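Local coordinates for protein 1H-3-hydroxy-4-oxoquinoline 2,4-dioxygenase (Pseudomonas putida, PDB 3IBT) that cleaves the heterocyclic ring of 3-hydroxy-1H-quinolin-4-one with molecular oxygen, yielding N-formylanthranilate and carbon monoxide without any cofactor, at residues 25-30 against 53-58; 42-47 against 256-261; 211-216 against 237-242. All coordinates share one frame; numbering follows the deposited sequence.

Interaction 1: 25-30 against 53-58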
# COMPACT_ATOMS: atom_id res chain seq x y z
N PHE A 25 -9.02 -4.94 -5.33
CA PHE A 25 -7.59 -5.25 -5.38
C PHE A 25 -6.94 -4.98 -4.04
O PHE A 25 -7.14 -3.89 -3.43
CB PHE A 25 -6.90 -4.38 -6.43
CG PHE A 25 -6.98 -4.91 -7.82
CD1 PHE A 25 -7.98 -4.48 -8.67
CD2 PHE A 25 -6.04 -5.83 -8.28
CE1 PHE A 25 -8.07 -4.97 -10.00
CE2 PHE A 25 -6.10 -6.35 -9.61
CZ PHE A 25 -7.12 -5.92 -10.48
N LEU A 26 -6.15 -5.95 -3.57
CA LEU A 26 -5.34 -5.72 -2.37
C LEU A 26 -3.87 -5.52 -2.72
O LEU A 26 -3.18 -6.50 -2.99
CB LEU A 26 -5.56 -6.84 -1.36
CG LEU A 26 -6.87 -6.92 -0.56
CD1 LEU A 26 -6.62 -7.69 0.73
CD2 LEU A 26 -7.46 -5.55 -0.23
N LEU A 27 -3.40 -4.26 -2.67
CA LEU A 27 -2.04 -3.85 -3.15
C LEU A 27 -1.07 -3.50 -2.04
O LEU A 27 -1.33 -2.57 -1.27
CB LEU A 27 -2.12 -2.62 -4.06
CG LEU A 27 -3.10 -2.61 -5.23
CD1 LEU A 27 -3.33 -1.16 -5.77
CD2 LEU A 27 -2.62 -3.57 -6.30
N SER A 28 0.07 -4.17 -1.99
CA SER A 28 1.03 -3.95 -0.89
C SER A 28 1.98 -2.68 -0.96
O SER A 28 1.90 -1.86 -1.88
CB SER A 28 1.88 -5.20 -0.73
OG SER A 28 3.03 -5.05 -1.53
N GLY A 29 2.88 -2.53 0.01
CA GLY A 29 3.95 -1.57 -0.13
C GLY A 29 5.12 -2.20 -0.85
O GLY A 29 5.01 -3.34 -1.34
N TRP A 30 6.22 -1.44 -0.96
CA TRP A 30 7.47 -1.93 -1.56
C TRP A 30 8.03 -3.00 -0.65
O TRP A 30 7.84 -2.91 0.57
CB TRP A 30 8.51 -0.81 -1.65
CG TRP A 30 8.18 0.21 -2.68
CD1 TRP A 30 7.38 1.32 -2.51
CD2 TRP A 30 8.63 0.24 -4.04
NE1 TRP A 30 7.30 2.03 -3.70
CE2 TRP A 30 8.06 1.39 -4.65
CE3 TRP A 30 9.47 -0.59 -4.81
CZ2 TRP A 30 8.31 1.73 -5.99
CZ3 TRP A 30 9.70 -0.26 -6.15
CH2 TRP A 30 9.12 0.89 -6.73
N PRO A 53 -2.17 -8.81 -5.96
CA PRO A 53 -0.95 -8.87 -6.82
C PRO A 53 0.44 -8.68 -6.15
O PRO A 53 0.55 -8.24 -5.02
CB PRO A 53 -1.19 -7.79 -7.88
CG PRO A 53 -2.39 -7.00 -7.44
CD PRO A 53 -2.91 -7.55 -6.14
N ASP A 54 1.48 -9.08 -6.87
CA ASP A 54 2.87 -8.93 -6.41
C ASP A 54 3.61 -8.03 -7.38
O ASP A 54 3.93 -8.43 -8.52
CB ASP A 54 3.59 -10.28 -6.31
CG ASP A 54 2.74 -11.36 -5.68
OD1 ASP A 54 1.79 -10.98 -4.93
OD2 ASP A 54 3.03 -12.57 -5.92
N TRP A 55 3.90 -6.84 -6.90
CA TRP A 55 4.63 -5.84 -7.64
C TRP A 55 5.83 -6.39 -8.44
O TRP A 55 6.46 -7.38 -8.02
CB TRP A 55 5.12 -4.81 -6.63
CG TRP A 55 4.04 -3.97 -6.06
CD1 TRP A 55 3.87 -3.61 -4.74
CD2 TRP A 55 3.00 -3.32 -6.78
NE1 TRP A 55 2.78 -2.78 -4.61
CE2 TRP A 55 2.23 -2.59 -5.85
CE3 TRP A 55 2.64 -3.29 -8.14
CZ2 TRP A 55 1.11 -1.85 -6.23
CZ3 TRP A 55 1.53 -2.55 -8.51
CH2 TRP A 55 0.78 -1.84 -7.56
N ARG A 56 6.13 -5.77 -9.58
CA ARG A 56 7.41 -6.01 -10.25
C ARG A 56 8.52 -6.42 -9.28
O ARG A 56 8.76 -5.74 -8.30
CB ARG A 56 7.88 -4.74 -10.97
CG ARG A 56 7.74 -4.79 -12.46
CD ARG A 56 8.36 -3.53 -13.15
NE ARG A 56 7.44 -3.21 -14.31
CZ ARG A 56 7.57 -3.80 -15.58
NH1 ARG A 56 8.62 -4.75 -15.90
NH2 ARG A 56 6.64 -3.43 -16.54
N GLY A 57 9.18 -7.54 -9.54
CA GLY A 57 10.35 -7.90 -8.73
C GLY A 57 10.01 -8.52 -7.40
O GLY A 57 10.90 -9.00 -6.68
N HIS A 58 8.72 -8.51 -7.09
CA HIS A 58 8.22 -9.02 -5.83
C HIS A 58 7.61 -10.42 -5.90
O HIS A 58 7.21 -10.99 -4.88
CB HIS A 58 7.23 -8.03 -5.25
CG HIS A 58 7.90 -6.80 -4.76
ND1 HIS A 58 8.04 -5.67 -5.53
CD2 HIS A 58 8.53 -6.53 -3.59
CE1 HIS A 58 8.69 -4.74 -4.84
NE2 HIS A 58 9.00 -5.24 -3.66
O HOH W 1 2.45 -6.20 -3.88

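Interaction 2: 42-47 against 256-261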
# COMPACT_ATOMS: atom_id res chain seq x y z
N PRO A 42 -8.90 -13.73 3.30
CA PRO A 42 -9.96 -14.76 3.43
C PRO A 42 -11.25 -14.19 4.00
O PRO A 42 -12.30 -14.71 3.69
CB PRO A 42 -9.34 -15.78 4.38
CG PRO A 42 -7.89 -15.63 4.15
CD PRO A 42 -7.72 -14.14 4.07
N LEU A 43 -11.17 -13.11 4.76
CA LEU A 43 -12.36 -12.46 5.27
C LEU A 43 -13.14 -11.79 4.14
O LEU A 43 -14.35 -12.01 4.01
CB LEU A 43 -12.02 -11.46 6.38
CG LEU A 43 -11.24 -11.96 7.60
CD1 LEU A 43 -11.09 -10.91 8.67
CD2 LEU A 43 -11.87 -13.22 8.18
N LEU A 44 -12.47 -10.99 3.31
CA LEU A 44 -13.15 -10.28 2.23
C LEU A 44 -13.58 -11.20 1.08
O LEU A 44 -14.21 -10.73 0.13
CB LEU A 44 -12.28 -9.16 1.67
CG LEU A 44 -11.73 -8.08 2.60
CD1 LEU A 44 -10.64 -7.24 1.93
CD2 LEU A 44 -12.84 -7.20 3.12
N ALA A 45 -13.25 -12.50 1.15
CA ALA A 45 -13.58 -13.43 0.05
C ALA A 45 -15.07 -13.82 0.05
O ALA A 45 -15.56 -14.53 -0.85
CB ALA A 45 -12.71 -14.67 0.09
N ARG A 46 -15.77 -13.31 1.06
CA ARG A 46 -17.17 -13.56 1.27
C ARG A 46 -17.98 -12.64 0.33
O ARG A 46 -18.97 -13.08 -0.27
CB ARG A 46 -17.47 -13.24 2.74
CG ARG A 46 -18.77 -13.80 3.36
CD ARG A 46 -19.03 -13.15 4.78
NE ARG A 46 -19.06 -11.66 4.79
CZ ARG A 46 -19.43 -10.89 5.83
NH1 ARG A 46 -19.81 -11.44 7.00
NH2 ARG A 46 -19.44 -9.55 5.71
N ASP A 47 -17.51 -11.38 0.22
CA ASP A 47 -18.28 -10.29 -0.38
C ASP A 47 -17.74 -9.86 -1.71
O ASP A 47 -18.51 -9.52 -2.62
CB ASP A 47 -18.29 -9.08 0.53
CG ASP A 47 -18.87 -9.40 1.88
OD1 ASP A 47 -19.73 -10.29 1.93
OD2 ASP A 47 -18.47 -8.78 2.90
N GLN A 256 -13.80 -4.84 8.41
CA GLN A 256 -15.10 -4.28 8.63
C GLN A 256 -15.15 -2.88 8.03
O GLN A 256 -16.19 -2.45 7.51
CB GLN A 256 -15.43 -4.27 10.11
CG GLN A 256 -16.86 -3.83 10.36
CD GLN A 256 -17.86 -4.77 9.71
OE1 GLN A 256 -17.56 -5.97 9.44
NE2 GLN A 256 -19.06 -4.26 9.46
N ALA A 257 -14.00 -2.20 8.05
CA ALA A 257 -13.87 -0.84 7.55
C ALA A 257 -13.94 -0.82 6.03
O ALA A 257 -14.58 0.07 5.46
CB ALA A 257 -12.57 -0.24 8.01
N ILE A 258 -13.26 -1.80 5.41
CA ILE A 258 -13.28 -1.97 3.95
C ILE A 258 -14.70 -2.28 3.55
O ILE A 258 -15.28 -1.60 2.72
CB ILE A 258 -12.31 -3.08 3.48
CG1 ILE A 258 -10.87 -2.64 3.69
CG2 ILE A 258 -12.54 -3.39 2.01
CD1 ILE A 258 -9.88 -3.73 3.49
N ARG A 259 -15.30 -3.25 4.23
CA ARG A 259 -16.68 -3.58 3.98
C ARG A 259 -17.56 -2.38 4.04
O ARG A 259 -18.39 -2.20 3.17
CB ARG A 259 -17.18 -4.58 4.99
CG ARG A 259 -17.59 -5.90 4.40
CD ARG A 259 -18.34 -6.71 5.46
NE ARG A 259 -17.49 -7.19 6.57
CZ ARG A 259 -16.64 -8.23 6.51
NH1 ARG A 259 -16.48 -8.92 5.37
NH2 ARG A 259 -15.96 -8.59 7.59
N GLU A 260 -17.41 -1.55 5.07
CA GLU A 260 -18.37 -0.46 5.26
C GLU A 260 -18.10 0.72 4.36
O GLU A 260 -19.02 1.37 3.90
CB GLU A 260 -18.44 -0.00 6.70
CG GLU A 260 -19.30 -0.88 7.57
CD GLU A 260 -19.00 -0.70 9.06
OE1 GLU A 260 -18.49 0.41 9.40
OE2 GLU A 260 -19.25 -1.65 9.88
N PHE A 261 -16.84 1.01 4.10
CA PHE A 261 -16.58 2.10 3.21
C PHE A 261 -16.97 1.74 1.79
O PHE A 261 -17.46 2.58 1.02
CB PHE A 261 -15.14 2.47 3.23
CG PHE A 261 -14.87 3.68 2.46
CD1 PHE A 261 -14.10 3.63 1.32
CD2 PHE A 261 -15.40 4.91 2.87
CE1 PHE A 261 -13.84 4.80 0.59
CE2 PHE A 261 -15.15 6.09 2.17
CZ PHE A 261 -14.37 6.03 1.02

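Interaction 3: 211-216 against 237-242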
# COMPACT_ATOMS: atom_id res chain seq x y z
N ILE A 211 -7.18 4.15 6.52
CA ILE A 211 -7.10 3.26 7.69
C ILE A 211 -5.67 3.22 8.20
O ILE A 211 -4.75 3.16 7.42
CB ILE A 211 -7.53 1.83 7.33
CG1 ILE A 211 -9.00 1.80 6.86
CG2 ILE A 211 -7.42 0.92 8.52
CD1 ILE A 211 -9.36 0.55 6.03
N TYR A 212 -5.44 3.26 9.49
CA TYR A 212 -4.08 3.47 9.97
C TYR A 212 -3.99 3.38 11.48
O TYR A 212 -4.93 3.81 12.21
CB TYR A 212 -3.61 4.85 9.54
CG TYR A 212 -4.16 5.92 10.44
CD1 TYR A 212 -3.43 6.39 11.52
CD2 TYR A 212 -5.43 6.45 10.23
CE1 TYR A 212 -3.94 7.37 12.38
CE2 TYR A 212 -5.94 7.45 11.08
CZ TYR A 212 -5.19 7.89 12.15
OH TYR A 212 -5.67 8.85 13.01
N SER A 213 -2.88 2.83 11.95
CA SER A 213 -2.59 2.80 13.39
C SER A 213 -1.38 3.66 13.76
O SER A 213 -1.32 4.28 14.82
CB SER A 213 -2.35 1.37 13.83
OG SER A 213 -3.38 0.52 13.34
N GLN A 214 -0.43 3.72 12.85
CA GLN A 214 0.85 4.39 13.06
C GLN A 214 0.98 5.64 12.16
O GLN A 214 0.33 5.72 11.10
CB GLN A 214 1.96 3.38 12.75
CG GLN A 214 3.00 3.48 13.77
CD GLN A 214 4.15 2.56 13.55
OE1 GLN A 214 4.16 1.46 14.10
NE2 GLN A 214 5.16 3.03 12.79
N PRO A 215 1.81 6.61 12.52
CA PRO A 215 2.65 6.85 13.64
C PRO A 215 1.82 7.13 14.92
O PRO A 215 0.68 7.62 14.87
CB PRO A 215 3.44 8.07 13.21
CG PRO A 215 2.64 8.69 12.15
CD PRO A 215 1.91 7.68 11.50
N LEU A 216 2.42 6.75 16.05
CA LEU A 216 1.71 6.72 17.28
C LEU A 216 1.85 8.11 17.78
O LEU A 216 2.67 8.38 18.66
CB LEU A 216 2.33 5.71 18.23
CG LEU A 216 2.39 4.31 17.62
CD1 LEU A 216 3.07 3.33 18.51
CD2 LEU A 216 0.98 3.87 17.43
N ARG A 237 -9.78 6.57 9.40
CA ARG A 237 -10.28 5.60 10.38
C ARG A 237 -9.04 5.07 11.11
O ARG A 237 -8.23 4.39 10.49
CB ARG A 237 -10.97 4.43 9.67
CG ARG A 237 -12.47 4.34 9.83
CD ARG A 237 -13.11 3.75 8.56
NE ARG A 237 -14.42 4.38 8.32
CZ ARG A 237 -14.61 5.61 7.80
NH1 ARG A 237 -13.60 6.39 7.43
NH2 ARG A 237 -15.83 6.10 7.67
N HIS A 238 -8.85 5.47 12.37
CA HIS A 238 -7.80 4.95 13.27
C HIS A 238 -8.14 3.59 13.87
O HIS A 238 -9.08 3.50 14.68
CB HIS A 238 -7.64 5.92 14.44
CG HIS A 238 -6.56 5.57 15.42
ND1 HIS A 238 -6.81 5.35 16.76
CD2 HIS A 238 -5.21 5.46 15.29
CE1 HIS A 238 -5.68 5.08 17.39
NE2 HIS A 238 -4.70 5.14 16.52
N ILE A 239 -7.40 2.53 13.52
CA ILE A 239 -7.46 1.31 14.34
C ILE A 239 -6.42 1.46 15.47
O ILE A 239 -5.28 1.81 15.18
CB ILE A 239 -7.12 0.05 13.52
CG1 ILE A 239 -7.67 0.15 12.09
CG2 ILE A 239 -7.67 -1.18 14.18
CD1 ILE A 239 -9.19 0.26 11.95
N PRO A 240 -6.80 1.30 16.74
CA PRO A 240 -5.78 1.42 17.79
C PRO A 240 -4.82 0.22 17.90
O PRO A 240 -4.90 -0.59 18.82
CB PRO A 240 -6.58 1.62 19.08
CG PRO A 240 -7.97 1.41 18.74
CD PRO A 240 -8.13 1.07 17.30
N GLY A 241 -3.91 0.10 16.95
CA GLY A 241 -2.85 -0.91 16.99
C GLY A 241 -1.59 -0.21 17.45
O GLY A 241 -1.62 0.99 17.70
N ARG A 242 -0.49 -0.93 17.56
CA ARG A 242 0.77 -0.31 17.89
C ARG A 242 1.66 -0.43 16.65
O ARG A 242 2.76 0.14 16.60
CB ARG A 242 1.42 -1.00 19.10
CG ARG A 242 0.43 -1.44 20.16
CD ARG A 242 0.18 -0.38 21.28
NE ARG A 242 -0.10 0.99 20.82
CZ ARG A 242 0.70 2.04 21.05
NH1 ARG A 242 1.84 1.89 21.74
NH2 ARG A 242 0.37 3.24 20.59
O HOH W 2 -2.37 3.82 17.13

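Interaction 1: 25-30 against 53-58
Pro-53, at the end of strand 49-53, fits its ring against two side chains of the neighbouring strand 23-27. Its CG is 3.6 Å from Leu-27 CD2, and on the same apolar patch it meets the edge of the Phe-25 ring, with Pro-53 CG 3.9 Å from Phe-25 CD2. Chi1 of -51° puts Leu-27 CG beside the backbone N, and chi2 of 164° then sends CD2 between the proline and the benzo part of Trp-55, 4.0 Å from Trp-55 CH2. Leu-77 and Leu-73 of helix 70-83 cover this patch, the first touching Leu-27 and the second Trp-55.

Moving outward, the contact reaches the N-H edge of the indole. Trp-55 NE1 donates to Ser-28 O over 3.0 Å in a nearly straight bond (170° at the hydrogen). The oxygen lies in the indole plane, yet the nitrogen meets it from above its carbonyl plane, not on a lone pair. Ser-28 OG gives its proton to a lone pair of Gly-29 O, 2.6 Å away, and both atoms sit next to the indole's CD1, Gly-29 O at the ring edge and in its plane. A water ties the two backbones together: it donates to Ser-28 OG at 2.7 Å and to Pro-53 O at 3.0 Å.

Outermost, a type II turn runs from Trp-55 to His-58, closed by His-58 N to Trp-55 O. It brings the imidazole alongside Trp-30, with His-58 CE1 4.2 Å from Trp-30 CE3, and His-58 NE2 takes a hydrogen bond from the backbone N of Cys-31. Trp-30 and Cys-31 probably bind substrate, as in related enzymes. The arrangement is that of the alpha/beta-hydrolase fold, where loops leaving the C-terminal ends of adjacent parallel strands build the active site.

Interaction 2: 42-47 against 256-261
Arg-259, on helix 251-261, reaches across to the turn that follows helix 40-44 and there meets Asp-47 and Arg-46. The contact buries more of its surface than of any other residue's. Its NH1 forms a salt bridge to Asp-47 OD2 at 3.2 Å; the carboxylate oxygen lies close to the guanidinium plane, but the nitrogen comes to it from above the carboxylate plane, the two flat groups standing almost perpendicular (86°). The bend at chi3 (-70°) swings the guanidinium back along its own helix, where NE donates to Gln-256 OE1 at 3.1 Å, which should fix its rotation.

Leu-44 supplies the apolar half, deeper in the protein. Its two methyls face two of Ile-258: Leu-44 CD1 touches Ile-258 CD1 at 3.9 Å, while Leu-44 CD2 faces Ile-258 CG2 at 4.0 Å, the two side chains crossing at about a right angle. Both also rest on Leu-24 of strand 23-27, so helix 40-44 and helix 251-261 share one face of the sheet.

Arg-46 grips the same carboxylate side-on, its NH2 on the syn lone pair of Asp-47 OD2 at 3.1 Å while its NE bonds to Asp-47 OD1, and its CZ lies over one face of the Arg-259 guanidinium, toward the rim, with the planes 50° apart. One carboxylate thus serves two arginines, and its negative charge probably offsets their proximity at this partly exposed edge.

Interaction 3: 211-216 against 237-242
With chi1 at 79°, Tyr-212 holds its CG between the backbone N and the carbonyl carbon, turning the ring across the neighbouring strand and over His-238. His-238 answers with its CG anti to the backbone N (chi1 -178°), running its imidazole out beside the phenol. The result is a CH-pi contact, His-238 CA standing 4.2 Å from the centroid of the Tyr-212 ring and over its face, while Tyr-212 CE1 comes to 3.7 Å from His-238 CD2. The two rings are oblique, their planes 51° apart. Replacing Tyr-212 with an alanine would probably strip the cover from the His-238 backbone and leave the imidazole freer to turn.

Beneath the rings, two weak hydrogen bonds, Tyr-212 N to Arg-237 O and Ile-239 N to Tyr-212 O, link the parallel strands 207-212 and 234-238. These two strands belong to a beta-alpha-beta unit whose connecting helix is 218-230, and strand 234-238 is the outermost of the alpha/beta-hydrolase sheet on this side. Away from the tyrosine, Ile-211 CG2 packs on Ile-239 CG1 at 3.7 Å, on the face covered by helix 251-261, where Ile-211 touches Ala-257 and Ile-239 touches Ala-253.

Beyond the strands Ser-213 OG donates to Ile-239 O at 2.9 Å. Gly-241 N reaches that oxygen from the same face, closing an inverse gamma turn centred on Pro-240. A water donates to both Ser-213 O and Gly-241 O and also bonds to His-238 NE2, 2.7 Å away. The backbone N atoms of Ser-213 and Gln-214 both bond to Asp-120 OD1, the carboxylate that probably raises the basicity of His-244. At the far end Leu-216 CD1 lies over one face of the Arg-242 guanidinium, 3.7 Å from Arg-242 CZ, with Arg-242 NH1 held in a salt bridge to Glu-155.

How the interactions relate
Interaction 2 touches both of the others. Leu-44 CD1 meets Leu-26 CD2 of interaction 1 at 4.2 Å, and Ala-257 CB packs on Ile-211 CD1 of interaction 3 at 3.9 Å, so helices 40-44 and 251-261 bridge strands on one face of the sheet. Interactions 1 and 3, about 22 Å apart between centres, do not touch, but each leads from a strand of that sheet toward the active site. Gly-29 of interaction 1 lies about 8 Å from the side chain of His-244, the probable proton donor and acceptor. Side chain to side chain, Gln-214 of interaction 3 is about 4 Å from Asp-120, and Ile-258 of interaction 2 about 9 Å from Thr-94, which probably binds substrate.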